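Local coordinates for dTDP-glucose 4,6-dehydratase (Klebsiella pneumoniae, PDB 5U4Q), which binds NAD and probably catalyses the dehydration of dTDP-glucose to its 4-keto-6-deoxy form, or a related conversion of a nucleotide sugar, at residues G205-V210 against Q287-P292; F141-S146 against V260-N265. All blocks are in the same frame, centred on the assembly; numbering follows the deposited sequence.

Contact 1. Residues G205-V210 against Q287-P292; sequences GKSIDV and QKNMMP
Val210 and Met290, the latter present as selenomethionine, lie side by side and point the same way, and here the packing is tightest: Val210 CG1 meets Met290 CE at 3.5 Å, shorter than the usual van der Waals contact between carbons. The bends at chi2 and chi3 (-53° and -56°) fold the Met290 chain back so that its methyl reaches the valine. The other valine branch, CG2, rests on Lys288 CB at 3.9 Å. On this face Ile208 and Val210 are buried, Ile208 against Phe198 and Ala201 of helix 194-203 and Val210 against Met272 of helix 271-282, while the lysine chain lies on Ile275 and the selenomethionine remains at the surface. Lys288 NZ is held beyond the two segments, by a salt bridge to Glu279 and a bond to the carbonyl of Ala286.

The backbones form a two-stranded parallel sheet, separate from the large Rossmann sheet, with axes 4.6 Å apart. Four nearly straight N-H...O bonds alternate along it, from Ile208 N to Gln287 O (2.8 Å) through to Met291 N on Val210 O (2.9 Å). Its place among the later helices is consistent with the smaller, substrate-binding region of extended short-chain dehydrogenases.

The opposite face, with Asp209 and Asn289, is more polar and partly open to solvent. Asn289 lays its amide close against Ser207, with OD1 3.1 Å from Ser207 CB, while Asp209 OD1 stands 3.3 Å from Asn289 OD1. Both oxygens are acceptors, so the approach is not a hydrogen bond; the carboxylate and amide planes are turned 59° from each other. Asp209 OD2 instead faces the terminal methyl CE of Met291, also selenomethionine. Water finishes both ends: one molecule bridges Lys206 O and Gln287 N, and another makes longer bonds to the carbonyls of Val210 and Met291.

Contact 2. Residues F141-S146 against V260-N265; sequences FSTEDS and VYNIGN
Asn262 ND2 is shared by two carbonyls, Phe141 O and, outside the two segments, Asp304 O. Its bond to Phe141 O is weak: the length is 3.1 Å, but the angle at the hydrogen is only 120°. The other end of the amide, OD1, is engaged by Tyr133 OH, so partners on both ends should fix which way round the buried group lies. Its side chain leaves the strand toward the loop.

Thr143 makes the apolar part of the contact. Its methyl CG2 lies over the strand backbone, 3.7 Å from Asn262 N and 3.8 Å from Val260 O. Chi1 of 55° seats OG1 between the backbone N and the carbonyl carbon, where it reaches a water at 2.7 Å; the same water donates to Val260 O.

The strand belongs to the Rossmann sheet, where 258-263 runs parallel to 176-185, and Tyr261 bonds through its backbone to Gly178 and Arg180. The asparagine side chain is about 11 Å from the bound NAD, too far for direct contact with the cofactor.

Residues Ser142 to Asp145 form a type I beta turn, closed by Asp145 N on Ser142 O at 2.9 Å. Two side chains brace it. Ser142 OG accepts from Glu144 N at 3.0 Å, an ST turn, and Asp145 OD2 takes the N-H of Ser142 at 2.9 Å, met 62° out of the carboxylate plane. The same carboxylate, through OD1, forms a salt bridge with Lys138.

Overall arrangement
Following the chain from the N terminus, residues 141-146 come first, in the loop between strand 123-129 and helix 153-172. Helix 153-172, strand 176-185 and helix 194-203 precede 205-210, the first half of contact 1. Contact 2 then closes at 260-265, a loop of 113 intervening residues, and helix 271-282 leads to 287-292, which closes contact 1 over 76 residues. The four segments alternate, so the two closures cross and neither nests in the other. Contact 2 ties a loop to the Rossmann sheet; contact 1 joins two strands outside that sheet. Their centres lie 30 Å apart and their nearest atoms about 18 Å, without touching.

Contact 1. Residues G205-V210 against Q287-P292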
# COMPACT_ATOMS: atom_id res chain seq x y z
N GLY A 205 3.45 -36.94 -11.62
CA GLY A 205 3.57 -37.87 -10.48
C GLY A 205 3.95 -37.22 -9.15
O GLY A 205 4.45 -37.90 -8.25
N LYS A 206 3.73 -35.91 -9.04
CA LYS A 206 4.06 -35.16 -7.82
C LYS A 206 2.89 -35.19 -6.86
O LYS A 206 1.73 -35.15 -7.28
CB LYS A 206 4.43 -33.71 -8.17
CG LYS A 206 4.83 -32.83 -6.99
CD LYS A 206 5.06 -31.39 -7.44
CE LYS A 206 5.39 -30.46 -6.28
NZ LYS A 206 6.68 -30.82 -5.63
N SER A 207 3.19 -35.24 -5.58
CA SER A 207 2.15 -35.29 -4.57
C SER A 207 1.49 -33.92 -4.37
O SER A 207 2.16 -32.89 -4.43
CB SER A 207 2.73 -35.78 -3.25
OG SER A 207 3.31 -37.06 -3.42
N ILE A 208 0.18 -33.93 -4.16
CA ILE A 208 -0.57 -32.73 -3.84
C ILE A 208 -0.77 -32.69 -2.33
O ILE A 208 -1.16 -33.71 -1.73
CB ILE A 208 -1.95 -32.74 -4.50
CG1 ILE A 208 -1.83 -32.82 -6.02
CG2 ILE A 208 -2.75 -31.50 -4.09
CD1 ILE A 208 -3.15 -33.08 -6.71
N ASP A 209 -0.53 -31.54 -1.72
CA ASP A 209 -0.76 -31.38 -0.29
C ASP A 209 -2.26 -31.21 -0.09
O ASP A 209 -2.90 -30.41 -0.79
CB ASP A 209 0.01 -30.19 0.29
CG ASP A 209 1.48 -30.49 0.55
OD1 ASP A 209 1.98 -31.57 0.17
OD2 ASP A 209 2.15 -29.62 1.15
N VAL A 210 -2.82 -31.98 0.84
CA VAL A 210 -4.24 -31.96 1.14
C VAL A 210 -4.44 -31.63 2.61
O VAL A 210 -4.05 -32.40 3.48
CB VAL A 210 -4.88 -33.34 0.81
CG1 VAL A 210 -6.37 -33.35 1.14
CG2 VAL A 210 -4.63 -33.70 -0.66
N GLN A 287 -1.50 -38.52 -6.35
CA GLN A 287 -0.71 -38.80 -5.15
C GLN A 287 -1.02 -37.69 -4.17
O GLN A 287 -0.96 -36.51 -4.53
CB GLN A 287 0.78 -38.79 -5.46
CG GLN A 287 1.24 -39.91 -6.38
CD GLN A 287 1.37 -41.23 -5.67
OE1 GLN A 287 0.69 -42.20 -6.00
NE2 GLN A 287 2.24 -41.28 -4.66
N LYS A 288 -1.34 -38.04 -2.92
CA LYS A 288 -1.71 -37.06 -1.92
C LYS A 288 -0.85 -37.16 -0.66
O LYS A 288 -0.47 -38.27 -0.24
CB LYS A 288 -3.18 -37.25 -1.55
CG LYS A 288 -4.12 -37.26 -2.74
CD LYS A 288 -5.55 -37.62 -2.37
CE LYS A 288 -6.42 -37.75 -3.60
NZ LYS A 288 -6.11 -38.94 -4.46
N ASN A 289 -0.53 -36.00 -0.08
CA ASN A 289 0.15 -35.90 1.21
C ASN A 289 -0.86 -35.26 2.17
O ASN A 289 -1.27 -34.12 1.97
CB ASN A 289 1.38 -34.99 1.15
CG ASN A 289 2.42 -35.45 0.15
OD1 ASN A 289 3.13 -34.63 -0.42
ND2 ASN A 289 2.51 -36.76 -0.08
N MSE A 290 -1.26 -35.99 3.20
CA MSE A 290 -2.25 -35.46 4.14
C MSE A 290 -1.55 -34.62 5.17
O MSE A 290 -0.63 -35.08 5.86
CB MSE A 290 -3.02 -36.59 4.83
CG MSE A 290 -3.54 -37.65 3.87
SE MSE A 290 -4.60 -36.90 2.39
CE MSE A 290 -5.93 -35.92 3.45
N MSE A 291 -1.97 -33.36 5.27
CA MSE A 291 -1.35 -32.41 6.19
C MSE A 291 -2.08 -32.50 7.50
O MSE A 291 -3.31 -32.39 7.52
CB MSE A 291 -1.44 -31.00 5.60
CG MSE A 291 -0.88 -30.92 4.18
SE MSE A 291 1.01 -31.48 4.14
CE MSE A 291 1.82 -29.74 4.58
N PRO A 292 -1.35 -32.68 8.62
CA PRO A 292 -2.03 -32.80 9.91
C PRO A 292 -2.67 -31.49 10.36
O PRO A 292 -2.14 -30.41 10.07
CB PRO A 292 -0.91 -33.24 10.87
CG PRO A 292 0.33 -32.70 10.27
CD PRO A 292 0.12 -32.74 8.77
O HOH W 1 -0.09 -36.87 -8.11
O HOH W 2 -5.88 -33.58 5.87

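Contact 2. Residues F141-S146 against V260-N265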
# COMPACT_ATOMS: atom_id res chain seq x y z
N PHE A 141 -15.98 -13.38 4.81
CA PHE A 141 -15.23 -12.16 4.55
C PHE A 141 -16.11 -11.19 3.78
O PHE A 141 -16.64 -11.54 2.72
CB PHE A 141 -13.95 -12.45 3.73
CG PHE A 141 -12.87 -13.20 4.46
CD1 PHE A 141 -12.59 -12.96 5.82
CD2 PHE A 141 -12.06 -14.08 3.78
CE1 PHE A 141 -11.56 -13.65 6.47
CE2 PHE A 141 -11.02 -14.75 4.41
CZ PHE A 141 -10.77 -14.53 5.76
N SER A 142 -16.25 -9.97 4.29
CA SER A 142 -17.09 -8.96 3.69
C SER A 142 -16.29 -7.69 3.44
O SER A 142 -15.36 -7.36 4.21
CB SER A 142 -18.24 -8.62 4.68
OG SER A 142 -18.89 -7.40 4.38
N THR A 143 -16.64 -6.95 2.40
CA THR A 143 -15.99 -5.67 2.17
C THR A 143 -16.29 -4.63 3.28
O THR A 143 -15.71 -3.53 3.30
CB THR A 143 -16.37 -5.09 0.83
OG1 THR A 143 -17.78 -5.00 0.72
CG2 THR A 143 -15.79 -5.92 -0.32
N GLU A 144 -17.20 -4.95 4.19
CA GLU A 144 -17.41 -4.08 5.35
C GLU A 144 -16.30 -4.28 6.42
O GLU A 144 -16.17 -3.44 7.32
CB GLU A 144 -18.75 -4.41 6.03
CG GLU A 144 -19.96 -4.08 5.19
CD GLU A 144 -21.24 -4.64 5.77
OE1 GLU A 144 -21.23 -5.09 6.94
OE2 GLU A 144 -22.26 -4.64 5.06
N ASP A 145 -15.53 -5.36 6.30
CA ASP A 145 -14.52 -5.76 7.29
C ASP A 145 -13.25 -4.92 7.19
O ASP A 145 -12.94 -4.37 6.13
CB ASP A 145 -14.11 -7.22 7.15
CG ASP A 145 -15.29 -8.19 7.27
OD1 ASP A 145 -16.38 -7.78 7.74
OD2 ASP A 145 -15.11 -9.37 6.87
N SER A 146 -12.53 -4.83 8.31
CA SER A 146 -11.26 -4.12 8.30
C SER A 146 -10.27 -4.96 7.53
O SER A 146 -10.36 -6.20 7.50
CB SER A 146 -10.77 -3.85 9.73
OG SER A 146 -10.48 -5.05 10.40
N VAL A 260 -15.27 -1.02 -3.95
CA VAL A 260 -14.51 -2.28 -3.90
C VAL A 260 -15.56 -3.38 -3.69
O VAL A 260 -16.47 -3.22 -2.87
CB VAL A 260 -13.40 -2.34 -2.83
CG1 VAL A 260 -12.73 -3.70 -2.88
CG2 VAL A 260 -12.38 -1.22 -3.04
N TYR A 261 -15.46 -4.46 -4.46
CA TYR A 261 -16.34 -5.61 -4.34
C TYR A 261 -15.56 -6.92 -4.25
O TYR A 261 -14.53 -7.09 -4.91
CB TYR A 261 -17.25 -5.75 -5.57
CG TYR A 261 -18.17 -4.58 -5.76
CD1 TYR A 261 -19.34 -4.43 -4.99
CD2 TYR A 261 -17.90 -3.62 -6.73
CE1 TYR A 261 -20.16 -3.33 -5.16
CE2 TYR A 261 -18.72 -2.51 -6.90
CZ TYR A 261 -19.85 -2.37 -6.11
OH TYR A 261 -20.65 -1.28 -6.32
N ASN A 262 -16.07 -7.85 -3.45
CA ASN A 262 -15.61 -9.24 -3.55
C ASN A 262 -16.17 -9.85 -4.84
O ASN A 262 -17.30 -9.57 -5.23
CB ASN A 262 -16.14 -10.12 -2.43
CG ASN A 262 -15.48 -9.86 -1.09
OD1 ASN A 262 -14.32 -9.45 -1.00
ND2 ASN A 262 -16.20 -10.19 -0.04
N ILE A 263 -15.37 -10.67 -5.49
CA ILE A 263 -15.84 -11.41 -6.67
C ILE A 263 -15.43 -12.88 -6.47
O ILE A 263 -14.26 -13.18 -6.28
CB ILE A 263 -15.31 -10.79 -7.97
CG1 ILE A 263 -15.89 -11.50 -9.19
CG2 ILE A 263 -13.79 -10.77 -8.02
CD1 ILE A 263 -15.53 -10.83 -10.49
N GLY A 264 -16.40 -13.77 -6.50
CA GLY A 264 -16.11 -15.18 -6.21
C GLY A 264 -17.33 -16.07 -6.26
O GLY A 264 -18.37 -15.68 -6.77
N ASN A 265 -17.21 -17.27 -5.70
CA ASN A 265 -18.24 -18.31 -5.87
C ASN A 265 -18.67 -18.85 -4.52
O ASN A 265 -17.85 -19.43 -3.78
CB ASN A 265 -17.66 -19.44 -6.77
CG ASN A 265 -18.65 -20.56 -7.07
OD1 ASN A 265 -19.82 -20.52 -6.68
ND2 ASN A 265 -18.17 -21.58 -7.79
O HOH W 3 -18.72 -4.31 -1.72